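Local coordinates for protein oligoribonuclease (Colwellia psychrerythraea, PDB 6A4D) that hydrolyses small RNA, probably shortening it from the 3' end as other oligoribonucleases of the RNase H clan do, and binds a p-nitrophenyl ester of thymidine monophosphate, at residues L14-T19 with R117-Y122; V27-A32 with D56-M61; V83-A88 with K121-F126. The protein carries 1 engineered substitution. All coordinates share one frame; numbering follows the deposited sequence.

Contact 1: residues L14-T19 with R117-Y122. With 9RC (5'-O-[(S)-hydroxy(4-nitrophenoxy)phosphoryl]thymidine), chain D.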
loop_
_atom_site.group_PDB
_atom_site.type_symbol
_atom_site.label_atom_id
_atom_site.label_comp_id
_atom_site.label_asym_id
_atom_site.label_seq_id
_atom_site.Cartn_x
_atom_site.Cartn_y
_atom_site.Cartn_z
ATOM N N LEU A 14 4.480 9.883 -6.900
ATOM C CA LEU A 14 4.386 11.043 -6.053
ATOM C C LEU A 14 4.985 10.902 -4.697
ATOM O O LEU A 14 5.275 9.806 -4.197
ATOM C CB LEU A 14 2.955 11.501 -5.975
ATOM C CG LEU A 14 1.881 10.553 -5.526
ATOM C CD1 LEU A 14 1.842 10.550 -4.029
ATOM C CD2 LEU A 14 0.529 11.034 -6.044
ATOM N N ASP A 15 5.188 12.043 -4.076
ATOM C CA ASP A 15 5.628 12.045 -2.707
ATOM C C ASP A 15 4.977 13.218 -2.026
ATOM O O ASP A 15 4.739 14.231 -2.659
ATOM C CB ASP A 15 7.149 12.109 -2.632
ATOM C CG ASP A 15 7.679 12.146 -1.183
ATOM O OD1 ASP A 15 7.346 11.209 -0.413
ATOM O OD2 ASP A 15 8.409 13.122 -0.840
ATOM N N LEU A 16 4.685 13.037 -0.732
ATOM C CA LEU A 16 4.016 14.026 0.100
ATOM C C LEU A 16 4.821 14.249 1.365
ATOM O O LEU A 16 5.478 13.345 1.866
ATOM C CB LEU A 16 2.649 13.509 0.555
ATOM C CG LEU A 16 1.485 13.365 -0.420
ATOM C CD1 LEU A 16 0.156 13.199 0.308
ATOM C CD2 LEU A 16 1.358 14.518 -1.371
ATOM N N GLU A 17 4.743 15.459 1.907
ATOM C CA GLU A 17 5.160 15.699 3.283
ATOM C C GLU A 17 3.890 16.047 4.035
ATOM O O GLU A 17 2.959 16.639 3.455
ATOM C CB GLU A 17 6.212 16.800 3.364
ATOM C CG GLU A 17 7.504 16.575 2.564
ATOM C CD GLU A 17 8.061 15.166 2.709
ATOM O OE1 GLU A 17 8.180 14.692 3.859
ATOM O OE2 GLU A 17 8.323 14.501 1.673
ATOM N N MET A 18 3.841 15.632 5.296
ATOM C CA MET A 18 2.705 15.869 6.161
ATOM C C MET A 18 3.202 16.401 7.536
ATOM O O MET A 18 4.395 16.554 7.757
ATOM C CB MET A 18 1.980 14.563 6.346
ATOM C CG MET A 18 1.598 13.866 5.068
ATOM S SD MET A 18 2.870 12.804 4.328
ATOM C CE MET A 18 1.868 11.410 3.855
ATOM N N THR A 19 2.281 16.638 8.458
ATOM C CA THR A 19 2.604 17.146 9.809
ATOM C C THR A 19 2.728 16.011 10.770
ATOM O O THR A 19 2.935 16.224 11.968
ATOM C CB THR A 19 1.495 18.088 10.388
ATOM O OG1 THR A 19 0.203 17.459 10.262
ATOM C CG2 THR A 19 1.496 19.356 9.666
ATOM N N ARG A 117 -3.392 7.319 1.945
ATOM C CA ARG A 117 -4.264 7.669 3.073
ATOM C C ARG A 117 -4.601 9.162 3.175
ATOM O O ARG A 117 -5.754 9.537 3.451
ATOM C CB ARG A 117 -3.624 7.274 4.392
ATOM C CG ARG A 117 -3.528 5.801 4.635
ATOM C CD ARG A 117 -2.677 5.527 5.884
ATOM N NE ARG A 117 -3.435 5.657 7.150
ATOM C CZ ARG A 117 -2.891 5.807 8.357
ATOM N NH1 ARG A 117 -1.568 5.909 8.517
ATOM N NH2 ARG A 117 -3.685 5.893 9.414
ATOM N N PHE A 118 -3.586 10.014 3.046
ATOM C CA PHE A 118 -3.809 11.430 3.135
ATOM C C PHE A 118 -4.463 11.876 1.813
ATOM O O PHE A 118 -5.301 12.778 1.813
ATOM C CB PHE A 118 -2.502 12.197 3.316
ATOM C CG PHE A 118 -1.935 12.126 4.696
ATOM C CD1 PHE A 118 -1.244 10.982 5.135
ATOM C CD2 PHE A 118 -2.012 13.219 5.550
ATOM C CE1 PHE A 118 -0.710 10.920 6.430
ATOM C CE2 PHE A 118 -1.457 13.174 6.847
ATOM C CZ PHE A 118 -0.798 12.025 7.276
ATOM N N ILE A 119 -4.038 11.289 0.672
ATOM C CA ILE A 119 -4.598 11.692 -0.622
ATOM C C ILE A 119 -6.093 11.377 -0.600
ATOM O O ILE A 119 -6.925 12.206 -0.990
ATOM C CB ILE A 119 -3.930 10.973 -1.808
ATOM C CG1 ILE A 119 -2.469 11.391 -1.957
ATOM C CG2 ILE A 119 -4.681 11.226 -3.120
ATOM C CD1 ILE A 119 -2.228 12.664 -2.677
ATOM N N ASN A 120 -6.422 10.189 -0.120
ATOM C CA ASN A 120 -7.793 9.755 -0.044
ATOM C C ASN A 120 -8.628 10.669 0.856
ATOM O O ASN A 120 -9.659 11.090 0.438
ATOM C CB ASN A 120 -7.917 8.290 0.424
ATOM C CG ASN A 120 -9.341 7.917 0.858
ATOM O OD1 ASN A 120 -9.822 8.350 1.922
ATOM N ND2 ASN A 120 -10.012 7.126 0.049
ATOM N N LYS A 121 -8.208 10.942 2.084
ATOM C CA LYS A 121 -8.947 11.933 2.945
ATOM C C LYS A 121 -9.088 13.341 2.371
ATOM O O LYS A 121 -10.183 13.874 2.306
ATOM C CB LYS A 121 -8.299 12.041 4.309
ATOM C CG LYS A 121 -9.125 12.808 5.309
ATOM C CD LYS A 121 -8.610 12.611 6.717
ATOM C CE LYS A 121 -9.251 13.636 7.641
ATOM N NZ LYS A 121 -8.946 13.390 9.081
ATOM N N TYR A 122 -7.980 13.947 1.974
ATOM C CA TYR A 122 -7.904 15.361 1.698
ATOM C C TYR A 122 -7.942 15.786 0.242
ATOM O O TYR A 122 -8.121 16.980 -0.030
ATOM C CB TYR A 122 -6.613 15.907 2.285
ATOM C CG TYR A 122 -6.516 15.804 3.798
ATOM C CD1 TYR A 122 -7.334 16.597 4.613
ATOM C CD2 TYR A 122 -5.624 14.917 4.411
ATOM C CE1 TYR A 122 -7.251 16.541 5.992
ATOM C CE2 TYR A 122 -5.553 14.841 5.794
ATOM C CZ TYR A 122 -6.360 15.671 6.580
ATOM O OH TYR A 122 -6.294 15.630 7.947
HETATM O OAJ 9RC D . 6.177 12.464 11.466
HETATM C CAE 9RC D . 6.999 11.719 10.934
HETATM N NAI 9RC D . 7.996 11.141 11.727
HETATM C CAL 9RC D . 8.947 10.297 11.184
HETATM O OAS 9RC D . 9.818 9.847 11.918
HETATM C CAT 9RC D . 8.916 9.995 9.831
HETATM C CAU 9RC D . 9.883 9.140 9.272
HETATM C CAF 9RC D . 7.907 10.560 9.067
HETATM N NAB 9RC D . 6.937 11.428 9.621
HETATM C CAA 9RC D . 5.842 12.042 8.782
HETATM O OAC 9RC D . 5.716 11.330 7.547
HETATM C CAD 9RC D . 6.127 13.476 8.392
HETATM C CAH 9RC D . 6.719 13.321 7.023
HETATM O OAK 9RC D . 6.510 14.450 6.196
HETATM C CAG 9RC D . 5.916 12.232 6.461
HETATM C CAR 9RC D . 6.649 11.585 5.228
HETATM O OAQ 9RC D . 7.903 10.893 5.559
HETATM P PAP 9RC D . 9.335 11.235 4.785
HETATM O OAO 9RC D . 9.315 10.821 3.345
HETATM O OAN 9RC D . 9.452 12.815 4.975
HETATM O OAM 9RC D . 10.603 10.683 5.599
HETATM C CAV 9RC D . 11.420 9.623 5.313
HETATM C CAW 9RC D . 12.076 9.087 6.426
HETATM C CAY 9RC D . 12.946 8.015 6.288
HETATM C CBA 9RC D . 13.160 7.466 5.021
HETATM N NBB 9RC D . 14.006 6.442 4.928
HETATM O OBD 9RC D . 13.473 5.056 4.843
HETATM O OBC 9RC D . 15.476 6.754 4.980
HETATM C CAZ 9RC D . 12.516 7.995 3.885
HETATM C CAX 9RC D . 11.644 9.077 4.026
#
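Met18, at the end of strand 11-18, lies over one face of the ring of Phe118, which buries most surface in this contact and belongs to helix 112-122. The CG of Met18 sits almost centrally, 3.6 Å from the Phe118 ring centroid and 10° off the normal, a CH-pi contact. Bends at chi2 and chi3 fold the thioether back across the same face, bringing CE within 3.4 Å of Phe118 CD1; SD rides higher above the ring in a Met-aromatic contact. Pro23 and Ile28 also pack on Phe118. Two residues earlier on the strand, CD1 of Leu16 crosses the end of Ile119, 3.9 Å from its CD1, and also leans on CB of Phe118. Residues 117-122 cross strand 14-18 at 77°, and the side chains of the two segments that meet there are all apolar; Asp115 of the same helix adds a weak hydrogen bond to Leu16 N.

The other side of the strand is polar. The bound nucleotide's 3'-hydroxyl, OAK, donates to Glu17 OE1 (2.9 Å) and accepts from Met18 N over 3.1 Å, that N-H pointing nearly straight at it (166°). SD of Met18 lies 3.8 Å from CAG of the deoxyribose, so that the thioether stands between the sugar and the Phe118 ring. The residue whose amide binds the 3'-hydroxyl is thus packed by its side chain on Phe118, which probably steadies it, consistent with an enzyme that recognises 3' ends.

Contact 2: residues V27-A32 with D56-M61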
loop_
_atom_site.group_PDB
_atom_site.type_symbol
_atom_site.label_atom_id
_atom_site.label_comp_id
_atom_site.label_asym_id
_atom_site.label_seq_id
_atom_site.Cartn_x
_atom_site.Cartn_y
_atom_site.Cartn_z
ATOM N N VAL A 27 -2.219 16.833 8.436
ATOM C CA VAL A 27 -2.566 17.493 7.185
ATOM C C VAL A 27 -1.349 17.503 6.272
ATOM O O VAL A 27 -0.229 17.232 6.708
ATOM C CB VAL A 27 -3.013 18.971 7.402
ATOM C CG1 VAL A 27 -4.292 19.010 8.179
ATOM C CG2 VAL A 27 -1.966 19.803 8.100
ATOM N N ILE A 28 -1.585 17.816 5.005
ATOM C CA ILE A 28 -0.546 17.745 3.991
ATOM C C ILE A 28 0.209 19.061 3.891
ATOM O O ILE A 28 -0.422 20.141 3.771
ATOM C CB ILE A 28 -1.151 17.435 2.612
ATOM C CG1 ILE A 28 -1.872 16.111 2.656
ATOM C CG2 ILE A 28 -0.067 17.466 1.544
ATOM C CD1 ILE A 28 -2.687 15.905 1.410
ATOM N N LEU A 29 1.543 18.971 3.888
ATOM C CA LEU A 29 2.401 20.167 3.710
ATOM C C LEU A 29 2.957 20.390 2.311
ATOM O O LEU A 29 3.187 21.534 1.912
ATOM C CB LEU A 29 3.540 20.140 4.728
ATOM C CG LEU A 29 3.036 20.216 6.166
ATOM C CD1 LEU A 29 4.215 20.161 7.104
ATOM C CD2 LEU A 29 2.214 21.487 6.382
ATOM N N GLU A 30 3.151 19.312 1.557
ATOM C CA GLU A 30 3.792 19.406 0.245
ATOM C C GLU A 30 3.352 18.260 -0.624
ATOM O O GLU A 30 3.112 17.168 -0.114
ATOM C CB GLU A 30 5.314 19.325 0.391
ATOM C CG GLU A 30 6.105 19.911 -0.768
ATOM C CD GLU A 30 7.602 19.584 -0.696
ATOM O OE1 GLU A 30 8.029 18.675 0.045
ATOM O OE2 GLU A 30 8.371 20.235 -1.419
ATOM N N ILE A 31 3.278 18.520 -1.924
ATOM C CA ILE A 31 3.055 17.496 -2.914
ATOM C C ILE A 31 3.980 17.712 -4.145
ATOM O O ILE A 31 4.196 18.827 -4.608
ATOM C CB ILE A 31 1.538 17.415 -3.284
ATOM C CG1 ILE A 31 1.286 16.319 -4.323
ATOM C CG2 ILE A 31 0.965 18.739 -3.802
ATOM C CD1 ILE A 31 -0.173 15.935 -4.409
ATOM N N ALA A 32 4.572 16.633 -4.617
ATOM C CA ALA A 32 5.350 16.619 -5.886
ATOM C C ALA A 32 4.924 15.394 -6.705
ATOM O O ALA A 32 4.587 14.356 -6.117
ATOM C CB ALA A 32 6.845 16.586 -5.596
ATOM N N ASP A 56 -0.523 28.442 13.647
ATOM C CA ASP A 56 -1.062 27.456 14.585
ATOM C C ASP A 56 -0.587 26.083 14.155
ATOM O O ASP A 56 -0.042 25.322 14.957
ATOM C CB ASP A 56 -2.585 27.431 14.613
ATOM C CG ASP A 56 -3.117 26.206 15.348
ATOM O OD1 ASP A 56 -2.726 26.053 16.506
ATOM O OD2 ASP A 56 -3.886 25.385 14.785
ATOM N N VAL A 57 -0.785 25.783 12.870
ATOM C CA VAL A 57 -0.507 24.447 12.383
ATOM C C VAL A 57 0.984 24.148 12.469
ATOM O O VAL A 57 1.375 23.145 13.057
ATOM C CB VAL A 57 -1.042 24.228 10.947
ATOM C CG1 VAL A 57 -0.446 22.969 10.314
ATOM C CG2 VAL A 57 -2.550 24.124 11.003
ATOM N N LEU A 58 1.799 25.025 11.910
ATOM C CA LEU A 58 3.198 24.702 11.719
ATOM C C LEU A 58 3.920 24.503 13.052
ATOM O O LEU A 58 4.655 23.512 13.247
ATOM C CB LEU A 58 3.870 25.765 10.861
ATOM C CG LEU A 58 3.430 25.679 9.391
ATOM C CD1 LEU A 58 4.011 26.874 8.637
ATOM C CD2 LEU A 58 3.811 24.334 8.724
ATOM N N ASP A 59 3.607 25.383 13.999
ATOM C CA ASP A 59 4.261 25.390 15.310
ATOM C C ASP A 59 3.859 24.254 16.267
ATOM O O ASP A 59 4.581 24.045 17.233
ATOM C CB ASP A 59 4.071 26.753 15.964
ATOM C CG ASP A 59 4.489 27.895 15.050
ATOM O OD1 ASP A 59 5.084 27.608 13.981
ATOM O OD2 ASP A 59 4.207 29.080 15.367
ATOM N N ASN A 60 2.773 23.519 15.983
ATOM C CA ASN A 60 2.298 22.417 16.847
ATOM C C ASN A 60 2.235 21.014 16.216
ATOM O O ASN A 60 1.607 20.115 16.790
ATOM C CB ASN A 60 0.925 22.788 17.395
ATOM C CG ASN A 60 0.975 24.047 18.234
ATOM O OD1 ASN A 60 0.460 25.093 17.845
ATOM N ND2 ASN A 60 1.644 23.960 19.377
ATOM N N MET A 61 2.869 20.824 15.042
ATOM C CA MET A 61 3.123 19.456 14.495
ATOM C C MET A 61 4.144 18.668 15.371
ATOM O O MET A 61 4.810 19.268 16.203
ATOM C CB MET A 61 3.577 19.542 13.024
ATOM C CG MET A 61 4.876 20.286 12.698
ATOM S SD MET A 61 4.933 20.810 10.963
ATOM C CE MET A 61 6.374 21.861 10.775
#
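Val27 and Leu29 meet Val57, Leu58 and Met61 in a small, wholly apolar joint between the entry into strand 28-36 and the short helix 55-59 with the loop after it, well out from the centre of the chain. Leu29 carries most of it and works as a fork. Its CD2 methyl crosses CD2 of Leu58 at 4.0 Å, while its CD1 methyl rests against SD of Met61, also 4.0 Å away. Met61 reaches it because its CG sits between the backbone N and the carbonyl carbon (chi1 62°) and the rest of the chain is extended, so that the sulfur is carried from the loop after the helix to the strand.

Nearer the margin, Val27 and Val57 reach toward each other tip to tip, with CG2 of Val27 4.2 Å from CG1 of Val57; the latter methyl lies opposite the backbone N (chi1 165°). This pair is partly exposed, whereas Leu29, Leu58 and Met61 are buried. Helix 74-80 adds Cys78 against Leu29, Arg79 against Leu58 and Thr75 against Met61, and Arg79 also forms a salt bridge with Asp59.

Leu29 belongs to an irregularity of the strand: it and Glu30 both face Glu17 of strand 11-18, and both make backbone hydrogen bonds with it. Asn62 of the nucleotide pocket follows Met61 directly, with Trp64 and Cys65 close behind. Leu29 and Glu30 form a classic beta bulge opposite Glu17 in the central sheet of this exonuclease, and the segment leading to the pocket packs against the bulged Leu29.

Contact 3: residues V83-A88 with K121-F126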
loop_
_atom_site.group_PDB
_atom_site.type_symbol
_atom_site.label_atom_id
_atom_site.label_comp_id
_atom_site.label_asym_id
_atom_site.label_seq_id
_atom_site.Cartn_x
_atom_site.Cartn_y
_atom_site.Cartn_z
ATOM N N VAL A 83 -0.981 28.971 -1.165
ATOM C CA VAL A 83 -1.538 27.906 -2.007
ATOM C C VAL A 83 -2.463 27.065 -1.160
ATOM O O VAL A 83 -2.022 26.420 -0.241
ATOM C CB VAL A 83 -0.424 27.021 -2.643
ATOM C CG1 VAL A 83 -0.987 25.734 -3.255
ATOM C CG2 VAL A 83 0.350 27.836 -3.680
ATOM N N SER A 84 -3.735 27.049 -1.504
ATOM C CA SER A 84 -4.677 26.189 -0.852
ATOM C C SER A 84 -4.576 24.792 -1.431
ATOM O O SER A 84 -4.193 24.616 -2.608
ATOM C CB SER A 84 -6.096 26.686 -1.086
ATOM O OG SER A 84 -6.514 26.405 -2.410
ATOM N N LEU A 85 -4.989 23.825 -0.603
ATOM C CA LEU A 85 -5.035 22.425 -0.982
ATOM C C LEU A 85 -5.958 22.189 -2.157
ATOM O O LEU A 85 -5.581 21.442 -3.082
ATOM C CB LEU A 85 -5.466 21.585 0.204
ATOM C CG LEU A 85 -5.360 20.074 0.181
ATOM C CD1 LEU A 85 -3.938 19.572 -0.062
ATOM C CD2 LEU A 85 -5.874 19.576 1.508
ATOM N N ALA A 86 -7.138 22.850 -2.140
ATOM C CA ALA A 86 -8.053 22.844 -3.273
ATOM C C ALA A 86 -7.296 23.183 -4.548
ATOM O O ALA A 86 -7.461 22.504 -5.567
ATOM C CB ALA A 86 -9.223 23.817 -3.078
ATOM N N HIS A 87 -6.463 24.213 -4.487
ATOM C CA HIS A 87 -5.759 24.665 -5.657
ATOM C C HIS A 87 -4.799 23.582 -6.143
ATOM O O HIS A 87 -4.795 23.243 -7.316
ATOM C CB HIS A 87 -5.002 25.987 -5.402
ATOM C CG HIS A 87 -4.273 26.493 -6.610
ATOM N ND1 HIS A 87 -4.927 26.938 -7.741
ATOM C CD2 HIS A 87 -2.949 26.587 -6.882
ATOM C CE1 HIS A 87 -4.040 27.291 -8.656
ATOM N NE2 HIS A 87 -2.836 27.106 -8.156
ATOM N N ALA A 88 -3.984 23.074 -5.225
ATOM C CA ALA A 88 -2.986 22.024 -5.517
ATOM C C ALA A 88 -3.651 20.817 -6.140
ATOM O O ALA A 88 -3.199 20.279 -7.147
ATOM C CB ALA A 88 -2.249 21.622 -4.250
ATOM N N LYS A 121 -8.208 10.942 2.084
ATOM C CA LYS A 121 -8.947 11.933 2.945
ATOM C C LYS A 121 -9.088 13.341 2.371
ATOM O O LYS A 121 -10.183 13.874 2.306
ATOM C CB LYS A 121 -8.299 12.041 4.309
ATOM C CG LYS A 121 -9.125 12.808 5.309
ATOM C CD LYS A 121 -8.610 12.611 6.717
ATOM C CE LYS A 121 -9.251 13.636 7.641
ATOM N NZ LYS A 121 -8.946 13.390 9.081
ATOM N N TYR A 122 -7.980 13.947 1.974
ATOM C CA TYR A 122 -7.904 15.361 1.698
ATOM C C TYR A 122 -7.942 15.786 0.242
ATOM O O TYR A 122 -8.121 16.980 -0.030
ATOM C CB TYR A 122 -6.613 15.907 2.285
ATOM C CG TYR A 122 -6.516 15.804 3.798
ATOM C CD1 TYR A 122 -7.334 16.597 4.613
ATOM C CD2 TYR A 122 -5.624 14.917 4.411
ATOM C CE1 TYR A 122 -7.251 16.541 5.992
ATOM C CE2 TYR A 122 -5.553 14.841 5.794
ATOM C CZ TYR A 122 -6.360 15.671 6.580
ATOM O OH TYR A 122 -6.294 15.630 7.947
ATOM N N MET A 123 -7.707 14.852 -0.683
ATOM C CA MET A 123 -7.700 15.136 -2.136
ATOM C C MET A 123 -8.411 14.010 -2.897
ATOM O O MET A 123 -7.867 13.456 -3.853
ATOM C CB MET A 123 -6.279 15.243 -2.647
ATOM C CG MET A 123 -5.367 16.241 -1.919
ATOM S SD MET A 123 -3.598 16.097 -2.380
ATOM C CE MET A 123 -3.539 16.954 -3.968
ATOM N N PRO A 124 -9.627 13.643 -2.463
ATOM C CA PRO A 124 -10.247 12.474 -3.127
ATOM C C PRO A 124 -10.406 12.585 -4.709
ATOM O O PRO A 124 -10.291 11.538 -5.438
ATOM C CB PRO A 124 -11.589 12.316 -2.371
ATOM C CG PRO A 124 -11.852 13.659 -1.780
ATOM C CD PRO A 124 -10.523 14.251 -1.461
ATOM N N ASP A 125 -10.573 13.816 -5.227
ATOM C CA ASP A 125 -10.688 14.025 -6.699
ATOM C C ASP A 125 -9.418 13.636 -7.407
ATOM O O ASP A 125 -9.445 13.042 -8.479
ATOM C CB ASP A 125 -10.990 15.481 -7.072
ATOM C CG ASP A 125 -12.372 15.966 -6.560
ATOM O OD1 ASP A 125 -13.245 15.136 -6.178
ATOM O OD2 ASP A 125 -12.573 17.196 -6.527
ATOM N N PHE A 126 -8.293 13.983 -6.803
ATOM C CA PHE A 126 -7.008 13.535 -7.346
ATOM C C PHE A 126 -6.872 12.007 -7.214
ATOM O O PHE A 126 -6.477 11.346 -8.182
ATOM C CB PHE A 126 -5.924 14.328 -6.700
ATOM C CG PHE A 126 -4.564 13.998 -7.157
ATOM C CD1 PHE A 126 -4.198 14.178 -8.485
ATOM C CD2 PHE A 126 -3.633 13.520 -6.264
ATOM C CE1 PHE A 126 -2.913 13.894 -8.925
ATOM C CE2 PHE A 126 -2.337 13.243 -6.690
ATOM C CZ PHE A 126 -1.976 13.429 -8.021
#
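The chain from Val83 to Ala88 turns into helix 85-99 and meets Tyr122 and Met123 through Leu85 and Ala88. Val83 precedes the helix in a loop, its backbone hydrogen-bonded to Ser52. Ser84 follows as the N-cap: its OG accepts from His87 N over 3.0 Å, at 150°, and its carbonyl takes Ala88 N, so two amides of the first turn, those of His87 and Ala88, are satisfied.

Leu85 then carries the contact. With CG opposite the backbone N (chi1 -169°), its two methyls spread over the place where helix 112-122 stops. CD2 lies 3.8 Å from CB of Tyr122 and equally close to the carbonyl O of Tyr122, approaching the phenol ring obliquely, while CD1 rests 4.1 Å from CG of Met123. An alanine in place of Leu85 is likely to open a gap beside CB of Tyr122 and CG of Met123. The far end of Tyr122 leads away from this helix, its OH bonding to the carbonyl of Asp26.

One turn on, Ala88 presents its backbone to the methionine: its C is 4.4 Å from CE of Met123, whose chain bends at chi3 (79°) to end there. Met123 itself leaves helical geometry and is the N-cap of helix 124-127, so it marks the junction of two helices; its side chain also packs on Ile28 and Ile31 of the sheet and on Thr89. Dispersion between methyls, methylenes and a thioether is thus what joins the capped start of helix 85-99 to that helix break.

Overall arrangement
From the N terminus, strand 11-18 opens contact 1, whose loop closes only when helix 112-122 arrives some hundred residues later. Contact 2 opens and closes within that span, joining strand 28-36 to helix 55-59; contact 3 opens after it, at the start of helix 85-99. Because 83-88 lies inside the loop of contact 1 while 121-126 runs past its end, contacts 1 and 3 overlap and share Lys121 and Tyr122. Contacts 1 and 2 are coupled by neighbouring strands, with Glu17 O meeting Leu29 N, and contacts 2 and 3 by Val27 packing near Tyr122. Contacts 1 and 2 set helices 112-122 and 55-59 against the sheet, while contact 3 ties helix 85-99 to the end of 112-122.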